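Local coordinates for protein methylmalonyl-CoA carboxyltransferase 12S subunit (Propionibacterium freudenreichii, PDB 1ON3) that catalyses transfer of the carboxyl group of methylmalonyl-CoA to the biotin of the 1.3S subunit, as the homohexameric core of transcarboxylase, at residues Val16-Leu19 with Ala20-Gln24; His68-Leu72 with Phe73-Lys77. All coordinates share one frame; numbering follows the deposited sequence.

Contact 1 (Val16-Leu19 with Ala20-Gln24); sequences VEQL and AEQRQ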
loop_
_atom_site.group_PDB
_atom_site.type_symbol
_atom_site.label_atom_id
_atom_site.label_comp_id
_atom_site.label_asym_id
_atom_site.label_seq_id
_atom_site.Cartn_x
_atom_site.Cartn_y
_atom_site.Cartn_z
ATOM N N VAL E 16 41.752 -2.839 31.302
ATOM C CA VAL E 16 41.386 -3.982 30.466
ATOM C C VAL E 16 41.434 -5.258 31.317
ATOM O O VAL E 16 40.592 -6.145 31.173
ATOM C CB VAL E 16 42.337 -4.117 29.245
ATOM C CG1 VAL E 16 42.141 -5.458 28.573
ATOM C CG2 VAL E 16 42.049 -2.979 28.233
ATOM N N GLU E 17 42.417 -5.349 32.210
ATOM C CA GLU E 17 42.530 -6.517 33.082
ATOM C C GLU E 17 41.379 -6.504 34.094
ATOM O O GLU E 17 40.772 -7.537 34.387
ATOM C CB GLU E 17 43.872 -6.506 33.827
ATOM C CG GLU E 17 45.078 -6.845 32.952
ATOM C CD GLU E 17 46.404 -6.679 33.685
ATOM O OE1 GLU E 17 47.454 -7.048 33.108
ATOM O OE2 GLU E 17 46.397 -6.175 34.832
ATOM N N GLN E 18 41.102 -5.327 34.634
ATOM C CA GLN E 18 40.023 -5.157 35.600
ATOM C C GLN E 18 38.713 -5.586 34.944
ATOM O O GLN E 18 37.899 -6.300 35.543
ATOM C CB GLN E 18 39.958 -3.685 36.031
ATOM C CG GLN E 18 38.787 -3.305 36.926
ATOM C CD GLN E 18 38.837 -1.839 37.328
ATOM O OE1 GLN E 18 38.992 -0.961 36.482
ATOM N NE2 GLN E 18 38.708 -1.569 38.628
ATOM N N LEU E 19 38.517 -5.160 33.700
ATOM C CA LEU E 19 37.304 -5.512 32.966
ATOM C C LEU E 19 37.114 -7.017 32.922
ATOM O O LEU E 19 36.030 -7.522 33.222
ATOM C CB LEU E 19 37.358 -4.954 31.539
ATOM C CG LEU E 19 36.220 -5.394 30.596
ATOM C CD1 LEU E 19 34.854 -5.026 31.183
ATOM C CD2 LEU E 19 36.414 -4.733 29.240
ATOM N N ALA E 20 38.164 -7.740 32.539
ATOM C CA ALA E 20 38.085 -9.200 32.465
ATOM C C ALA E 20 37.729 -9.812 33.820
ATOM O O ALA E 20 36.925 -10.735 33.893
ATOM C CB ALA E 20 39.398 -9.775 31.961
ATOM N N GLU E 21 38.334 -9.298 34.889
ATOM C CA GLU E 21 38.051 -9.798 36.238
ATOM C C GLU E 21 36.568 -9.631 36.590
ATOM O O GLU E 21 35.924 -10.560 37.093
ATOM C CB GLU E 21 38.918 -9.052 37.268
ATOM C CG GLU E 21 40.404 -9.335 37.086
ATOM C CD GLU E 21 41.324 -8.468 37.945
ATOM O OE1 GLU E 21 42.515 -8.830 38.042
ATOM O OE2 GLU E 21 40.884 -7.435 38.502
ATOM N N GLN E 22 36.034 -8.445 36.325
ATOM C CA GLN E 22 34.634 -8.156 36.625
ATOM C C GLN E 22 33.684 -9.006 35.788
ATOM O O GLN E 22 32.655 -9.455 36.276
ATOM C CB GLN E 22 34.339 -6.675 36.388
ATOM C CG GLN E 22 35.138 -5.750 37.284
ATOM C CD GLN E 22 34.865 -6.004 38.753
ATOM O OE1 GLN E 22 35.787 -6.220 39.542
ATOM N NE2 GLN E 22 33.590 -5.983 39.129
ATOM N N ARG E 23 34.027 -9.224 34.523
ATOM C CA ARG E 23 33.172 -10.030 33.664
ATOM C C ARG E 23 33.186 -11.461 34.183
ATOM O O ARG E 23 32.149 -12.131 34.258
ATOM C CB ARG E 23 33.678 -9.998 32.224
ATOM C CG ARG E 23 32.665 -10.561 31.223
ATOM C CD ARG E 23 33.276 -10.725 29.842
ATOM N NE ARG E 23 33.816 -9.476 29.314
ATOM C CZ ARG E 23 33.089 -8.410 28.981
ATOM N NH1 ARG E 23 31.773 -8.413 29.118
ATOM N NH2 ARG E 23 33.685 -7.344 28.481
ATOM N N GLN E 24 34.367 -11.928 34.568
ATOM C CA GLN E 24 34.491 -13.286 35.082
ATOM C C GLN E 24 33.597 -13.484 36.305
ATOM O O GLN E 24 32.995 -14.543 36.479
ATOM C CB GLN E 24 35.952 -13.586 35.435
ATOM C CG GLN E 24 36.275 -15.069 35.495
ATOM C CD GLN E 24 35.738 -15.753 36.743
ATOM O OE1 GLN E 24 35.645 -16.983 36.797
ATOM N NE2 GLN E 24 35.400 -14.963 37.758
#

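Contact 2 (His68-Leu72 with Phe73-Lys77); sequences HRTTL and FGMDK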
loop_
_atom_site.group_PDB
_atom_site.type_symbol
_atom_site.label_atom_id
_atom_site.label_comp_id
_atom_site.label_asym_id
_atom_site.label_seq_id
_atom_site.Cartn_x
_atom_site.Cartn_y
_atom_site.Cartn_z
ATOM N N HIS E 68 20.004 -4.308 38.396
ATOM C CA HIS E 68 18.685 -3.929 38.872
ATOM C C HIS E 68 18.763 -2.556 39.539
ATOM O O HIS E 68 19.810 -2.162 40.055
ATOM C CB HIS E 68 18.163 -4.953 39.888
ATOM C CG HIS E 68 18.890 -4.936 41.203
ATOM N ND1 HIS E 68 20.143 -5.486 41.372
ATOM C CD2 HIS E 68 18.532 -4.441 42.411
ATOM C CE1 HIS E 68 20.524 -5.336 42.628
ATOM N NE2 HIS E 68 19.564 -4.705 43.280
ATOM N N ARG E 69 17.647 -1.842 39.530
ATOM C CA ARG E 69 17.575 -0.519 40.121
ATOM C C ARG E 69 16.621 -0.485 41.320
ATOM O O ARG E 69 16.439 0.563 41.947
ATOM C CB ARG E 69 17.110 0.491 39.071
ATOM C CG ARG E 69 18.032 0.608 37.881
ATOM C CD ARG E 69 17.563 1.697 36.937
ATOM N NE ARG E 69 17.541 3.006 37.587
ATOM C CZ ARG E 69 17.005 4.096 37.045
ATOM N NH1 ARG E 69 16.448 4.028 35.844
ATOM N NH2 ARG E 69 17.011 5.249 37.706
ATOM N N THR E 70 16.014 -1.626 41.629
ATOM C CA THR E 70 15.076 -1.716 42.747
ATOM C C THR E 70 15.860 -1.590 44.062
ATOM O O THR E 70 17.036 -1.929 44.121
ATOM C CB THR E 70 14.324 -3.064 42.705
ATOM O OG1 THR E 70 15.261 -4.114 42.429
ATOM C CG2 THR E 70 13.244 -3.048 41.613
ATOM N N THR E 71 15.211 -1.115 45.118
ATOM C CA THR E 71 15.914 -0.943 46.380
ATOM C C THR E 71 15.214 -1.536 47.598
ATOM O O THR E 71 15.864 -1.871 48.589
ATOM C CB THR E 71 16.186 0.555 46.643
ATOM O OG1 THR E 71 14.951 1.278 46.584
ATOM C CG2 THR E 71 17.140 1.120 45.586
ATOM N N LEU E 72 13.896 -1.674 47.522
ATOM C CA LEU E 72 13.119 -2.202 48.638
ATOM C C LEU E 72 13.464 -3.633 49.033
ATOM O O LEU E 72 14.014 -4.406 48.241
ATOM C CB LEU E 72 11.620 -2.116 48.330
ATOM C CG LEU E 72 11.042 -0.714 48.112
ATOM C CD1 LEU E 72 9.595 -0.824 47.648
ATOM C CD2 LEU E 72 11.128 0.090 49.405
ATOM N N PHE E 73 13.130 -3.953 50.283
ATOM C CA PHE E 73 13.343 -5.259 50.889
ATOM C C PHE E 73 14.686 -5.926 50.585
ATOM O O PHE E 73 14.746 -7.085 50.166
ATOM C CB PHE E 73 12.170 -6.175 50.523
ATOM C CG PHE E 73 10.827 -5.624 50.949
ATOM C CD1 PHE E 73 10.524 -5.464 52.300
ATOM C CD2 PHE E 73 9.892 -5.211 50.004
ATOM C CE1 PHE E 73 9.311 -4.900 52.704
ATOM C CE2 PHE E 73 8.676 -4.643 50.396
ATOM C CZ PHE E 73 8.385 -4.486 51.750
ATOM N N GLY E 74 15.759 -5.172 50.794
ATOM C CA GLY E 74 17.096 -5.695 50.596
ATOM C C GLY E 74 17.667 -5.630 49.197
ATOM O O GLY E 74 18.825 -5.985 48.991
ATOM N N MET E 75 16.883 -5.173 48.227
ATOM C CA MET E 75 17.399 -5.113 46.872
ATOM C C MET E 75 18.498 -4.074 46.730
ATOM O O MET E 75 19.346 -4.174 45.840
ATOM C CB MET E 75 16.261 -4.843 45.886
ATOM C CG MET E 75 15.264 -5.989 45.790
ATOM S SD MET E 75 16.013 -7.596 45.417
ATOM C CE MET E 75 16.859 -7.225 43.839
ATOM N N ASP E 76 18.506 -3.089 47.628
ATOM C CA ASP E 76 19.510 -2.027 47.585
ATOM C C ASP E 76 20.918 -2.537 47.854
ATOM O O ASP E 76 21.899 -1.962 47.377
ATOM C CB ASP E 76 19.166 -0.920 48.588
ATOM C CG ASP E 76 19.011 -1.432 50.014
ATOM O OD1 ASP E 76 19.015 -0.585 50.933
ATOM O OD2 ASP E 76 18.877 -2.660 50.226
ATOM N N LYS E 77 21.018 -3.624 48.606
ATOM C CA LYS E 77 22.312 -4.206 48.937
ATOM C C LYS E 77 22.592 -5.476 48.136
ATOM O O LYS E 77 23.724 -5.952 48.091
ATOM C CB LYS E 77 22.360 -4.526 50.437
ATOM C CG LYS E 77 21.224 -5.449 50.911
ATOM C CD LYS E 77 21.379 -6.879 50.364
ATOM C CE LYS E 77 20.151 -7.743 50.607
ATOM N NZ LYS E 77 20.267 -9.060 49.909
#

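Contact 1 (Val16-Leu19 with Ala20-Gln24)
Leu19 and Arg23, one helical turn apart, run side by side in the same direction, and the end of the arginine comes to rest against the leucine branch. NH2 of Arg23 lies 3.7 Å from CD1 of Leu19, with CG and CD2 of the leucine only slightly farther, so the guanidinium leans obliquely on the isobutyl group. The arginine sets out with CG anti to its own N (chi1 -167°) and then bends at chi3, which turns its end in beside the Leu19 branch. This is the close-packed face: Phe65 of the same chain touches both side chains, Tyr478 of a second subunit packs on Leu19, and Asp488 and Val489 of that subunit take NH1 in a salt bridge and NH2 in a hydrogen bond. With an alanine in place of Leu19, the guanidinium would probably lose its apolar rest, and a gap is likely to open beside Phe65 and Tyr478. Gln18 and Gln22 meet more loosely, CG to CG at 4.4 Å, and the amide of Gln18 is held by Lys7 O and Ala9 N. The solvent side carries Ala20, Glu17 and Glu21. CG of Glu21 lies 3.3 Å from Glu17 O and the chain runs on extended, while Glu17 OE2 and Glu21 OE1 stay 5.7 Å apart, like charges that do not touch. Four successive backbone bonds, from Ala20 N to Val16 O (3.2 Å) through Arg23 N to Leu19 O (2.9 Å), give the i+4 to i pattern of an alpha-helix, here helix 12-27 at a subunit interface.

Contact 2 (His68-Leu72 with Phe73-Lys77)
His68 reaches across the loop to Met75 in two ways. Its NE2 donates to Met75 O at 2.6 Å, nearly straight (169°) and with the oxygen in the ring plane, while the methionine methyl lies over one ring face, a CH-pi contact with CE 3.9 Å from the ring centroid. Bends at chi2 (-54°) and chi3 of Met75 fold CE over the imidazole, while its backbone carbonyl meets the ring edge. The carbonyl of Leu72 accepts Met75 N at 3.0 Å, closing a type I' beta turn from Leu72 to Met75; the donor sits well above the carbonyl plane. Thr71 O receives a weak bond from Asp76 N at 3.1 Å. Thr70 runs alongside Met75, its OG1 3.7 Å from Met75 CB, and that hydroxyl is hydrogen-bonded to Glu146. At the turn, Phe73 meets the rings of Phe449 and Tyr470 of a third subunit. The loop, with its type I' turn, lies between strands 60-62 and 85-92, adjacent in one mixed sheet, with Met75 also touching Arg143 and Glu146 in the loop between strand 133-139 and helix 147-164.

How the contacts relate
Contact 1 comes first along the chain, on helix 12-27, and contact 2 follows in the loop between strands 60-62 and 85-92. Their centres are 25 Å apart and their nearest atoms about 13 Å, without touching, and both lie on the same side of the chain's centre within the N-terminal carboxyltransferase range. One is an element of regular helix, the other an irregular loop joining neighbouring strands of a mixed sheet. Both sit at the periphery of the chain and meet other subunits, consistent with a part in hexamer assembly. Contact 2 also lies near the substrate site, the side chain of Met75 about 8 Å from bound methylmalonyl-CoA without touching it.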